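Long-range contacts in MSHA biogenesis protein MshE (Vibrio cholerae, PDB 5HTL), which binds the second messenger cyclic di-GMP with high affinity through its MshEN domain and probably serves the assembly of the MSHA pilus: residues V66-R71 with E134-D139; T101-M106 with G126-I131; A87-A92 with D111-E116; G18-A23 with G47-T52. One frame throughout, in Å; residues are numbered along the deposited sequence.

Interaction 1. Residues V66-R71 with E134-D139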
loop_
_atom_site.group_PDB
_atom_site.type_symbol
_atom_site.label_atom_id
_atom_site.label_comp_id
_atom_site.label_asym_id
_atom_site.label_seq_id
_atom_site.Cartn_x
_atom_site.Cartn_y
_atom_site.Cartn_z
ATOM N N VAL A 66 -5.629 -6.779 4.878
ATOM C CA VAL A 66 -5.362 -7.863 5.809
ATOM C C VAL A 66 -5.525 -9.173 5.050
ATOM O O VAL A 66 -6.495 -9.341 4.302
ATOM C CB VAL A 66 -6.379 -7.859 6.968
ATOM C CG1 VAL A 66 -6.111 -9.005 7.917
ATOM C CG2 VAL A 66 -6.356 -6.534 7.703
ATOM N N ILE A 67 -4.585 -10.097 5.211
ATOM C CA ILE A 67 -4.777 -11.429 4.643
ATOM C C ILE A 67 -4.920 -12.475 5.730
ATOM O O ILE A 67 -4.430 -12.301 6.851
ATOM C CB ILE A 67 -3.636 -11.848 3.671
ATOM C CG1 ILE A 67 -2.276 -11.889 4.375
ATOM C CG2 ILE A 67 -3.621 -10.912 2.463
ATOM C CD1 ILE A 67 -1.232 -12.680 3.607
ATOM N N ASP A 68 -5.621 -13.549 5.386
ATOM C CA ASP A 68 -5.636 -14.740 6.219
ATOM C C ASP A 68 -4.532 -15.647 5.704
ATOM O O ASP A 68 -4.740 -16.440 4.782
ATOM C CB ASP A 68 -6.989 -15.441 6.121
ATOM C CG ASP A 68 -7.065 -16.683 6.981
ATOM O OD1 ASP A 68 -6.045 -17.071 7.597
ATOM O OD2 ASP A 68 -8.159 -17.288 7.029
ATOM N N LEU A 69 -3.359 -15.540 6.308
ATOM C CA LEU A 69 -2.196 -16.251 5.821
ATOM C C LEU A 69 -2.310 -17.778 6.011
ATOM O O LEU A 69 -1.616 -18.544 5.351
ATOM C CB LEU A 69 -0.949 -15.670 6.486
ATOM C CG LEU A 69 0.411 -16.148 6.010
ATOM C CD1 LEU A 69 0.560 -16.028 4.492
ATOM C CD2 LEU A 69 1.493 -15.352 6.732
ATOM N N SER A 70 -3.221 -18.210 6.877
ATOM C CA SER A 70 -3.445 -19.642 7.087
ATOM C C SER A 70 -4.133 -20.287 5.885
ATOM O O SER A 70 -4.130 -21.509 5.726
ATOM C CB SER A 70 -4.289 -19.879 8.338
ATOM O OG SER A 70 -5.660 -19.618 8.095
ATOM N N ARG A 71 -4.720 -19.462 5.027
ATOM C CA ARG A 71 -5.470 -19.971 3.890
ATOM C C ARG A 71 -5.043 -19.331 2.593
ATOM O O ARG A 71 -5.466 -19.750 1.519
ATOM C CB ARG A 71 -6.963 -19.719 4.091
ATOM C CG ARG A 71 -7.642 -20.782 4.921
ATOM C CD ARG A 71 -9.123 -20.515 5.039
ATOM N NE ARG A 71 -9.930 -21.566 4.429
ATOM C CZ ARG A 71 -11.045 -21.340 3.745
ATOM N NH1 ARG A 71 -11.478 -20.097 3.575
ATOM N NH2 ARG A 71 -11.723 -22.354 3.221
ATOM N N GLU A 134 0.694 -11.837 13.615
ATOM C CA GLU A 134 2.025 -12.358 13.891
ATOM C C GLU A 134 2.032 -13.871 14.064
ATOM O O GLU A 134 2.938 -14.543 13.573
ATOM C CB GLU A 134 2.627 -11.659 15.110
ATOM C CG GLU A 134 4.106 -11.896 15.301
ATOM C CD GLU A 134 4.674 -10.997 16.379
ATOM O OE1 GLU A 134 4.823 -9.783 16.120
ATOM O OE2 GLU A 134 4.952 -11.501 17.486
ATOM N N LYS A 135 1.004 -14.409 14.719
ATOM C CA LYS A 135 0.921 -15.858 14.924
ATOM C C LYS A 135 0.896 -16.572 13.582
ATOM O O LYS A 135 1.567 -17.586 13.395
ATOM C CB LYS A 135 -0.324 -16.228 15.733
ATOM C CG LYS A 135 -0.392 -17.710 16.112
ATOM C CD LYS A 135 -1.691 -18.056 16.835
ATOM C CE LYS A 135 -1.670 -19.479 17.394
ATOM N NZ LYS A 135 -2.961 -19.847 18.056
ATOM N N GLN A 136 0.150 -16.024 12.628
ATOM C CA GLN A 136 0.087 -16.625 11.300
ATOM C C GLN A 136 1.395 -16.547 10.531
ATOM O O GLN A 136 1.734 -17.476 9.792
ATOM C CB GLN A 136 -1.030 -15.998 10.483
ATOM C CG GLN A 136 -2.407 -16.362 10.992
ATOM C CD GLN A 136 -3.475 -15.958 10.019
ATOM O OE1 GLN A 136 -3.223 -15.153 9.123
ATOM N NE2 GLN A 136 -4.673 -16.508 10.180
ATOM N N LEU A 137 2.122 -15.443 10.696
ATOM C CA LEU A 137 3.444 -15.280 10.095
ATOM C C LEU A 137 4.395 -16.359 10.602
ATOM O O LEU A 137 5.104 -16.999 9.820
ATOM C CB LEU A 137 4.033 -13.907 10.435
ATOM C CG LEU A 137 4.202 -12.804 9.384
ATOM C CD1 LEU A 137 4.340 -13.341 7.956
ATOM C CD2 LEU A 137 3.088 -11.774 9.489
ATOM N N VAL A 138 4.420 -16.550 11.916
ATOM C CA VAL A 138 5.317 -17.525 12.517
ATOM C C VAL A 138 4.957 -18.947 12.080
ATOM O O VAL A 138 5.842 -19.738 11.740
ATOM C CB VAL A 138 5.353 -17.369 14.035
ATOM C CG1 VAL A 138 6.156 -18.508 14.677
ATOM C CG2 VAL A 138 5.953 -16.015 14.392
ATOM N N ASP A 139 3.660 -19.259 12.037
ATOM C CA ASP A 139 3.231 -20.547 11.495
ATOM C C ASP A 139 3.701 -20.686 10.048
ATOM O O ASP A 139 4.112 -21.760 9.623
ATOM C CB ASP A 139 1.713 -20.702 11.557
ATOM C CG ASP A 139 1.197 -20.932 12.959
ATOM O OD1 ASP A 139 -0.016 -20.711 13.178
ATOM O OD2 ASP A 139 1.988 -21.341 13.836
#
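A helix side chain, Gln-136, clamps a loop here: its amide takes hold of Asp-68 and Leu-69 in the connection between helix 51-62 and helix 84-90, while Leu-69 packs on Leu-137 beneath. Segment 134-139 opens the last helix of the chain, 134-144. The Gln-136 chain runs straight out beyond CG, with CG anti to its own carbonyl carbon (chi1 -69°); this extension carries the amide to the loop, where both its ends are used. OE1 accepts the backbone N of Leu-69 at 2.8 Å, the N-H coming in above the plane of the amide carbonyl. NE2 gives a hydrogen to Asp-68 OD1 at 3.0 Å; the bond is bent, 133° at the hydrogen, and comes from above the carboxylate, although amide and carboxylate planes are only 15° apart. From the other face of that carboxylate, Ser-70 OG reaches the same OD1 at 2.6 Å; two donors on opposite faces should hold the carboxylate's rotation. A weak bond from Ser-70 N to Asp-68 OD1 makes an Asx turn, laid over a beta turn closed by Arg-71 N to Asp-68 O at 3.0 Å. Below this polar layer Leu-69 CD2 touches Leu-137 CD1 at 3.7 Å, the two side chains crossing at about a right angle. Both leucines continue onto Leu-93 of strand 92-98, which places the apolar half of the contact in the core of the MshEN domain. The second subunit covers the loop: its Asn-34 packs on Asp-68, which also makes backbone hydrogen bonds to that chain.

Interaction 2. Residues T101-M106 with G126-I131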
loop_
_atom_site.group_PDB
_atom_site.type_symbol
_atom_site.label_atom_id
_atom_site.label_comp_id
_atom_site.label_asym_id
_atom_site.label_seq_id
_atom_site.Cartn_x
_atom_site.Cartn_y
_atom_site.Cartn_z
ATOM N N THR A 101 8.576 -7.644 -8.875
ATOM C CA THR A 101 7.694 -7.243 -7.780
ATOM C C THR A 101 7.457 -8.404 -6.830
ATOM O O THR A 101 7.183 -9.523 -7.267
ATOM C CB THR A 101 6.336 -6.720 -8.292
ATOM O OG1 THR A 101 6.545 -5.592 -9.148
ATOM C CG2 THR A 101 5.457 -6.287 -7.129
ATOM N N LEU A 102 7.606 -8.141 -5.533
ATOM C CA LEU A 102 7.336 -9.132 -4.502
ATOM C C LEU A 102 6.124 -8.679 -3.707
ATOM O O LEU A 102 5.980 -7.498 -3.397
ATOM C CB LEU A 102 8.516 -9.254 -3.536
ATOM C CG LEU A 102 9.877 -9.612 -4.124
ATOM C CD1 LEU A 102 10.925 -9.714 -3.018
ATOM C CD2 LEU A 102 9.778 -10.923 -4.838
ATOM N N ARG A 103 5.259 -9.627 -3.376
ATOM C CA ARG A 103 4.229 -9.377 -2.396
ATOM C C ARG A 103 4.763 -9.895 -1.071
ATOM O O ARG A 103 5.158 -11.047 -0.969
ATOM C CB ARG A 103 2.936 -10.092 -2.772
ATOM C CG ARG A 103 1.809 -9.904 -1.753
ATOM C CD ARG A 103 0.455 -10.334 -2.298
ATOM N NE ARG A 103 0.060 -9.450 -3.384
ATOM C CZ ARG A 103 0.084 -9.791 -4.669
ATOM N NH1 ARG A 103 0.429 -11.022 -5.026
ATOM N NH2 ARG A 103 -0.271 -8.906 -5.590
ATOM N N ILE A 104 4.732 -9.034 -0.062
ATOM C CA ILE A 104 5.321 -9.364 1.228
ATOM C C ILE A 104 4.307 -9.159 2.345
ATOM O O ILE A 104 3.775 -8.062 2.526
ATOM C CB ILE A 104 6.574 -8.502 1.507
ATOM C CG1 ILE A 104 7.619 -8.706 0.398
ATOM C CG2 ILE A 104 7.168 -8.832 2.883
ATOM C CD1 ILE A 104 8.937 -7.995 0.643
ATOM N N ALA A 105 4.055 -10.231 3.092
ATOM C CA ALA A 105 3.207 -10.154 4.283
ATOM C C ALA A 105 4.058 -9.775 5.482
ATOM O O ALA A 105 5.104 -10.374 5.708
ATOM C CB ALA A 105 2.501 -11.485 4.523
HETATM N N MSE A 106 3.647 -8.762 6.232
HETATM C CA MSE A 106 4.364 -8.372 7.447
HETATM C C MSE A 106 3.416 -8.270 8.612
HETATM O O MSE A 106 2.247 -7.938 8.442
HETATM C CB MSE A 106 5.027 -7.013 7.265
HETATM C CG MSE A 106 6.110 -6.991 6.235
HETATM SE SE MSE A 106 6.912 -5.237 6.203
HETATM C CE MSE A 106 7.854 -5.276 7.892
ATOM N N GLY A 126 10.897 -4.594 -6.014
ATOM C CA GLY A 126 9.992 -3.655 -5.376
ATOM C C GLY A 126 8.951 -4.463 -4.622
ATOM O O GLY A 126 8.849 -5.674 -4.837
ATOM N N PHE A 127 8.205 -3.814 -3.731
ATOM C CA PHE A 127 7.319 -4.539 -2.817
ATOM C C PHE A 127 5.863 -4.084 -2.855
ATOM O O PHE A 127 5.564 -2.901 -2.998
ATOM C CB PHE A 127 7.796 -4.413 -1.362
ATOM C CG PHE A 127 9.277 -4.562 -1.176
ATOM C CD1 PHE A 127 9.962 -3.692 -0.337
ATOM C CD2 PHE A 127 9.979 -5.573 -1.804
ATOM C CE1 PHE A 127 11.327 -3.818 -0.147
ATOM C CE2 PHE A 127 11.347 -5.702 -1.626
ATOM C CZ PHE A 127 12.019 -4.824 -0.793
ATOM N N GLU A 128 4.961 -5.046 -2.700
ATOM C CA GLU A 128 3.591 -4.757 -2.323
ATOM C C GLU A 128 3.412 -5.344 -0.931
ATOM O O GLU A 128 3.717 -6.515 -0.728
ATOM C CB GLU A 128 2.608 -5.426 -3.285
ATOM C CG GLU A 128 2.725 -5.002 -4.739
ATOM C CD GLU A 128 1.736 -5.741 -5.624
ATOM O OE1 GLU A 128 2.017 -5.903 -6.829
ATOM O OE2 GLU A 128 0.682 -6.170 -5.106
ATOM N N PHE A 129 2.914 -4.544 0.012
ATOM C CA PHE A 129 2.771 -4.997 1.400
ATOM C C PHE A 129 1.347 -5.380 1.756
ATOM O O PHE A 129 0.386 -4.741 1.328
ATOM C CB PHE A 129 3.248 -3.931 2.395
ATOM C CG PHE A 129 4.714 -3.622 2.308
ATOM C CD1 PHE A 129 5.660 -4.568 2.663
ATOM C CD2 PHE A 129 5.144 -2.373 1.883
ATOM C CE1 PHE A 129 7.021 -4.274 2.590
ATOM C CE2 PHE A 129 6.493 -2.076 1.806
ATOM C CZ PHE A 129 7.429 -3.028 2.159
ATOM N N VAL A 130 1.224 -6.426 2.560
ATOM C CA VAL A 130 -0.040 -6.811 3.163
ATOM C C VAL A 130 0.238 -7.127 4.627
ATOM O O VAL A 130 1.377 -7.385 5.010
ATOM C CB VAL A 130 -0.694 -8.015 2.441
ATOM C CG1 VAL A 130 -0.879 -7.727 0.943
ATOM C CG2 VAL A 130 0.116 -9.277 2.626
ATOM N N ILE A 131 -0.787 -7.056 5.456
ATOM C CA ILE A 131 -0.628 -7.331 6.878
ATOM C C ILE A 131 -1.254 -8.684 7.249
ATOM O O ILE A 131 -2.301 -9.077 6.705
ATOM C CB ILE A 131 -1.187 -6.153 7.742
ATOM C CG1 ILE A 131 -0.782 -6.304 9.212
ATOM C CG2 ILE A 131 -2.694 -6.027 7.611
ATOM C CD1 ILE A 131 -1.103 -5.078 10.060
#
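The backbones of Leu-102, Ile-104 and Met-106 alternate with those of Gly-126, Glu-128 and Val-130 in five hydrogen bonds, from Leu-102 N to Gly-126 O (2.8 Å) as far as Met-106 N to Val-130 O (2.9 Å). On one face of the pair Ile-104 CD1 lies over the face of the Phe-127 ring, 4.1 Å from its centroid, a CH-pi contact. Farther along the same face the selenium of Met-106, a selenomethionine, approaches the Phe-129 ring obliquely, with SE 3.7 Å from CE1; the two side chains run side by side and point the same way. These are the parallel strands of a beta-alpha-beta unit whose helix, 112-121, covers this face and meets both rings. The other face is polar at the Arg-103 and Glu-128 end: a bend at chi3 (-66°) brings Arg-103 NH2 to Glu-128 OE2 at 2.9 Å; the planes are turned 81° apart, and the hydrogen bond within this salt bridge is weak. Thr-101 CG2 rests against the other oxygen, OE1, at 3.5 Å. Beyond them Ala-105 CB packs on Val-130 CG2 at 3.8 Å. Outside the pair, Arg-103 and Val-130 meet Thr-35 and Gly-36 of the second subunit, respectively, and Ile-131 packs on Leu-64, a residue of the cyclic di-GMP pocket.

Interaction 3. Residues A87-A92 with D111-E116; sequences ARRLRA and DLFAQE
Helix 84-90 and the start of helix 112-121 come nearest at Leu-90 and Ala-114, with CA atoms 5.6 Å apart, just where helix 84-90 ends in a Schellman motif: Arg-91 takes positive phi and Ala-92 N bonds back to Ala-87 O. Leu-90 CD2 sits against Ala-114, 3.6 Å from its O and 3.8 Å from its CB, and extends the patch onto Ala-117 and Leu-118 of the same helix. Arg-89 passes outside this apolar seam. Its chain bends at chi2 (-100°), and NH2 arrives at the edge of the Phe-113 ring, 3.5 Å from CD2; the guanidinium and ring planes are 44° apart, so the pair is neither stacked nor a cation-pi contact over the face. The polar side centres on Asp-111, the N-cap of helix 112-121, where OD2 accepts Ala-114 N in a straight capping bond. Its other oxygen, OD1, is bridged to Arg-89 by a water that donates to OD1 and accepts from Arg-89 NH2 at 3.0 Å. A second water accepts from Arg-91 NH2 and lies 2.8 Å from OD1, though Leu-90 O is also within its reach. Arg-91 NH2 itself stays 4.2 Å from OD1, beyond a salt bridge. Outside the two segments the ionic partner of Arg-91 is Glu-134, modelled too close for its exact geometry to be relied on. Met-106 of the sheet packs behind Ala-114 and Ala-92.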
loop_
_atom_site.group_PDB
_atom_site.type_symbol
_atom_site.label_atom_id
_atom_site.label_comp_id
_atom_site.label_asym_id
_atom_site.label_seq_id
_atom_site.Cartn_x
_atom_site.Cartn_y
_atom_site.Cartn_z
ATOM N N ALA A 87 13.722 -13.266 7.369
ATOM C CA ALA A 87 12.267 -13.324 7.442
ATOM C C ALA A 87 11.801 -13.321 8.899
ATOM O O ALA A 87 10.924 -12.553 9.280
ATOM C CB ALA A 87 11.761 -14.565 6.707
ATOM N N ARG A 88 12.412 -14.155 9.727
ATOM C CA ARG A 88 12.060 -14.219 11.140
ATOM C C ARG A 88 12.401 -12.932 11.886
ATOM O O ARG A 88 11.579 -12.440 12.653
ATOM C CB ARG A 88 12.695 -15.445 11.803
ATOM C CG ARG A 88 12.093 -16.758 11.285
ATOM C CD ARG A 88 12.699 -17.968 12.008
ATOM N NE ARG A 88 12.131 -19.244 11.567
ATOM C CZ ARG A 88 11.009 -19.784 12.046
ATOM N NH1 ARG A 88 10.283 -19.155 12.965
ATOM N NH2 ARG A 88 10.590 -20.955 11.590
ATOM N N ARG A 89 13.579 -12.363 11.639
ATOM C CA ARG A 89 13.971 -11.111 12.304
ATOM C C ARG A 89 13.008 -9.976 11.997
ATOM O O ARG A 89 12.628 -9.209 12.891
ATOM C CB ARG A 89 15.384 -10.674 11.895
ATOM C CG ARG A 89 15.826 -9.345 12.546
ATOM C CD ARG A 89 15.668 -8.182 11.574
ATOM N NE ARG A 89 15.777 -6.838 12.152
ATOM C CZ ARG A 89 14.747 -6.104 12.573
ATOM N NH1 ARG A 89 13.510 -6.580 12.518
ATOM N NH2 ARG A 89 14.954 -4.887 13.060
ATOM N N LEU A 90 12.608 -9.882 10.727
ATOM C CA LEU A 90 11.834 -8.760 10.219
ATOM C C LEU A 90 10.337 -9.010 10.294
ATOM O O LEU A 90 9.539 -8.110 9.991
ATOM C CB LEU A 90 12.233 -8.496 8.763
ATOM C CG LEU A 90 13.686 -8.063 8.572
ATOM C CD1 LEU A 90 14.068 -8.059 7.100
ATOM C CD2 LEU A 90 13.868 -6.680 9.172
ATOM N N ARG A 91 9.952 -10.218 10.695
ATOM C CA ARG A 91 8.553 -10.662 10.681
ATOM C C ARG A 91 7.905 -10.359 9.328
ATOM O O ARG A 91 6.868 -9.691 9.239
ATOM C CB ARG A 91 7.771 -10.087 11.867
ATOM C CG ARG A 91 8.361 -10.517 13.224
ATOM C CD ARG A 91 7.643 -9.837 14.384
ATOM N NE ARG A 91 7.880 -8.399 14.373
ATOM C CZ ARG A 91 7.205 -7.520 15.109
ATOM N NH1 ARG A 91 6.260 -7.936 15.940
ATOM N NH2 ARG A 91 7.484 -6.230 15.018
ATOM N N ALA A 92 8.531 -10.882 8.280
ATOM C CA ALA A 92 8.141 -10.626 6.891
ATOM C C ALA A 92 8.250 -11.917 6.112
ATOM O O ALA A 92 9.210 -12.661 6.280
ATOM C CB ALA A 92 9.051 -9.577 6.283
ATOM N N ASP A 111 6.510 -0.642 10.582
ATOM C CA ASP A 111 7.861 -0.703 11.142
ATOM C C ASP A 111 8.876 -0.282 10.085
ATOM O O ASP A 111 9.346 -1.100 9.282
ATOM C CB ASP A 111 8.145 -2.124 11.648
ATOM C CG ASP A 111 9.500 -2.262 12.350
ATOM O OD1 ASP A 111 9.759 -3.341 12.941
ATOM O OD2 ASP A 111 10.323 -1.324 12.315
ATOM N N LEU A 112 9.223 1.000 10.098
ATOM C CA LEU A 112 10.099 1.557 9.076
ATOM C C LEU A 112 11.545 1.115 9.238
ATOM O O LEU A 112 12.291 1.039 8.265
ATOM C CB LEU A 112 9.999 3.081 9.075
ATOM C CG LEU A 112 8.609 3.616 8.721
ATOM C CD1 LEU A 112 8.611 5.136 8.629
ATOM C CD2 LEU A 112 8.130 2.996 7.417
ATOM N N PHE A 113 11.938 0.823 10.471
ATOM C CA PHE A 113 13.252 0.254 10.734
ATOM C C PHE A 113 13.350 -1.108 10.030
ATOM O O PHE A 113 14.321 -1.384 9.326
ATOM C CB PHE A 113 13.457 0.117 12.245
ATOM C CG PHE A 113 14.879 -0.141 12.649
ATOM C CD1 PHE A 113 15.833 0.862 12.554
ATOM C CD2 PHE A 113 15.255 -1.375 13.143
ATOM C CE1 PHE A 113 17.139 0.631 12.930
ATOM C CE2 PHE A 113 16.569 -1.615 13.520
ATOM C CZ PHE A 113 17.503 -0.605 13.417
ATOM N N ALA A 114 12.323 -1.943 10.194
ATOM C CA ALA A 114 12.277 -3.232 9.495
ATOM C C ALA A 114 12.165 -3.068 7.977
ATOM O O ALA A 114 12.760 -3.823 7.223
ATOM C CB ALA A 114 11.142 -4.112 10.035
ATOM N N GLN A 115 11.401 -2.080 7.526
ATOM C CA GLN A 115 11.235 -1.830 6.099
ATOM C C GLN A 115 12.558 -1.499 5.434
ATOM O O GLN A 115 12.848 -1.980 4.336
ATOM C CB GLN A 115 10.283 -0.658 5.900
ATOM C CG GLN A 115 9.841 -0.415 4.474
ATOM C CD GLN A 115 8.677 0.551 4.402
ATOM O OE1 GLN A 115 8.866 1.761 4.273
ATOM N NE2 GLN A 115 7.465 0.025 4.513
ATOM N N GLU A 116 13.350 -0.664 6.098
ATOM C CA GLU A 116 14.660 -0.287 5.582
ATOM C C GLU A 116 15.528 -1.527 5.429
ATOM O O GLU A 116 16.226 -1.699 4.433
ATOM C CB GLU A 116 15.330 0.718 6.517
ATOM C CG GLU A 116 16.594 1.358 5.940
ATOM C CD GLU A 116 16.292 2.561 5.061
ATOM O OE1 GLU A 116 17.216 3.363 4.811
ATOM O OE2 GLU A 116 15.132 2.709 4.625
HETATM O O HOH W 1 12.188 -4.025 13.925
HETATM O O HOH W 2 8.657 -5.738 12.133
#

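Interaction 4. Residues G18-A23 with G47-T52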
loop_
_atom_site.group_PDB
_atom_site.type_symbol
_atom_site.label_atom_id
_atom_site.label_comp_id
_atom_site.label_asym_id
_atom_site.label_seq_id
_atom_site.Cartn_x
_atom_site.Cartn_y
_atom_site.Cartn_z
ATOM N N GLY A 18 -15.330 5.340 15.632
ATOM C CA GLY A 18 -16.121 4.931 16.775
ATOM C C GLY A 18 -15.592 3.720 17.501
ATOM O O GLY A 18 -16.358 2.972 18.120
ATOM N N ILE A 19 -14.274 3.544 17.451
ATOM C CA ILE A 19 -13.627 2.380 18.040
ATOM C C ILE A 19 -13.174 2.687 19.459
ATOM O O ILE A 19 -13.391 1.898 20.377
ATOM C CB ILE A 19 -12.425 1.922 17.189
ATOM C CG1 ILE A 19 -12.841 1.753 15.730
ATOM C CG2 ILE A 19 -11.853 0.645 17.745
ATOM C CD1 ILE A 19 -13.984 0.771 15.522
ATOM N N VAL A 20 -12.522 3.832 19.629
ATOM C CA VAL A 20 -12.131 4.284 20.961
ATOM C C VAL A 20 -12.668 5.692 21.191
ATOM O O VAL A 20 -12.957 6.408 20.230
ATOM C CB VAL A 20 -10.601 4.241 21.172
ATOM C CG1 VAL A 20 -10.048 2.840 20.858
ATOM C CG2 VAL A 20 -9.889 5.330 20.398
ATOM N N SER A 21 -12.801 6.088 22.450
ATOM C CA SER A 21 -13.366 7.405 22.759
ATOM C C SER A 21 -12.284 8.480 22.886
ATOM O O SER A 21 -11.096 8.177 23.037
ATOM C CB SER A 21 -14.202 7.342 24.037
ATOM O OG SER A 21 -13.363 7.372 25.179
ATOM N N GLU A 22 -12.687 9.743 22.838
ATOM C CA GLU A 22 -11.742 10.846 22.972
ATOM C C GLU A 22 -10.982 10.808 24.291
ATOM O O GLU A 22 -9.773 11.001 24.309
ATOM C CB GLU A 22 -12.452 12.198 22.821
ATOM C CG GLU A 22 -12.936 12.508 21.415
ATOM C CD GLU A 22 -13.232 13.983 21.220
ATOM O OE1 GLU A 22 -14.399 14.327 20.927
ATOM O OE2 GLU A 22 -12.294 14.800 21.361
ATOM N N ALA A 23 -11.673 10.557 25.395
ATOM C CA ALA A 23 -11.002 10.527 26.690
ATOM C C ALA A 23 -10.016 9.365 26.794
ATOM O O ALA A 23 -8.962 9.490 27.411
ATOM C CB ALA A 23 -12.019 10.489 27.831
ATOM N N GLY A 47 -7.301 -1.904 27.535
ATOM C CA GLY A 47 -8.543 -2.632 27.316
ATOM C C GLY A 47 -9.539 -1.915 26.423
ATOM O O GLY A 47 -10.702 -2.317 26.325
ATOM N N PHE A 48 -9.079 -0.874 25.739
ATOM C CA PHE A 48 -9.958 -0.056 24.902
ATOM C C PHE A 48 -10.034 -0.562 23.464
ATOM O O PHE A 48 -10.906 -0.157 22.684
ATOM C CB PHE A 48 -9.447 1.377 24.883
ATOM C CG PHE A 48 -9.368 2.025 26.240
ATOM C CD1 PHE A 48 -10.231 1.664 27.274
ATOM C CD2 PHE A 48 -8.428 3.018 26.475
ATOM C CE1 PHE A 48 -10.144 2.284 28.513
ATOM C CE2 PHE A 48 -8.337 3.644 27.709
ATOM C CZ PHE A 48 -9.192 3.281 28.728
ATOM N N LEU A 49 -9.099 -1.439 23.115
ATOM C CA LEU A 49 -8.913 -1.897 21.749
ATOM C C LEU A 49 -8.452 -3.352 21.823
ATOM O O LEU A 49 -7.811 -3.749 22.794
ATOM C CB LEU A 49 -7.826 -1.043 21.082
ATOM C CG LEU A 49 -7.555 -1.198 19.586
ATOM C CD1 LEU A 49 -8.693 -0.646 18.752
ATOM C CD2 LEU A 49 -6.248 -0.533 19.193
ATOM N N SER A 50 -8.808 -4.145 20.813
ATOM C CA SER A 50 -8.325 -5.524 20.708
ATOM C C SER A 50 -7.232 -5.664 19.642
ATOM O O SER A 50 -7.035 -4.771 18.807
ATOM C CB SER A 50 -9.467 -6.463 20.346
ATOM O OG SER A 50 -9.854 -6.270 19.001
ATOM N N GLU A 51 -6.534 -6.797 19.660
ATOM C CA GLU A 51 -5.518 -7.077 18.647
ATOM C C GLU A 51 -6.093 -7.106 17.236
ATOM O O GLU A 51 -5.477 -6.594 16.305
ATOM C CB GLU A 51 -4.798 -8.389 18.956
ATOM C CG GLU A 51 -3.980 -8.353 20.239
ATOM C CD GLU A 51 -2.659 -7.598 20.112
ATOM O OE1 GLU A 51 -1.915 -7.554 21.112
ATOM O OE2 GLU A 51 -2.354 -7.056 19.027
ATOM N N THR A 52 -7.274 -7.690 17.084
ATOM C CA THR A 52 -7.919 -7.791 15.787
ATOM C C THR A 52 -8.303 -6.405 15.278
ATOM O O THR A 52 -8.094 -6.076 14.109
ATOM C CB THR A 52 -9.172 -8.678 15.859
ATOM O OG1 THR A 52 -8.800 -9.990 16.314
ATOM C CG2 THR A 52 -9.849 -8.779 14.490
HETATM O O HOH W 3 -13.096 -0.843 20.938
#
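Apolar contacts between Ile-19, Val-20 and Leu-49 form the core of this junction. Ile-19 CG2, the branch lying anti to the backbone N (chi1 -51° for CG1), meets Leu-49 CD1 at 3.6 Å with the two side chains slanted across one another. Val-20 CG1 reaches the same methyl more loosely, at 4.3 Å, and Phe-48 CB at an equal distance; its closest approach is to the carbonyl, Phe-48 O, at 3.6 Å. Polar contact is made by water: one molecule lies 2.8 Å from Ile-19 O and 2.9 Å from Phe-48 O, between the two carbonyl oxygens and able to donate to either. The two segments are built alike, each a helix-to-helix turn in the all-helical N-terminal part of the chain. Gly-18 and Gly-47 each close a helix with a Schellman motif at positive phi; three residues on, Ser-21 and Ser-50 stand at the N-caps of helices 22-32 and 51-62. Each start is a capping box: the serine hydroxyl caps a backbone N of the first turn, and Gln-24 OE1 or Gln-53 OE1 accepts the serine N. Around the junction, Leu-14 of helix 10-16 packs on Ile-19 and Val-20, and Leu-43 of helix 39-45 on Phe-48 and Leu-49.

In the fold
Interaction 4 closes first along the chain, joining turns in the N-terminal helices; its centre lies about 23 to 28 Å from those of the other three, with no atoms touching them. Interactions 1, 2 and 3 share the MshEN range 62-145, their centres 12 to 16 Å apart. Interaction 1 spans the loop that encloses both others, whose segments alternate, 87-92, 101-106, 111-116, 126-131. Met-106 joins interactions 2 and 3, Leu-137 packing near Arg-91 joins 1 and 3, and Ile-67 N probably bonds Ile-131 O between 1 and 2. The cyclic di-GMP pocket draws residues from both the N-terminal helices and the MshEN range, so the ligand bridges the two parts.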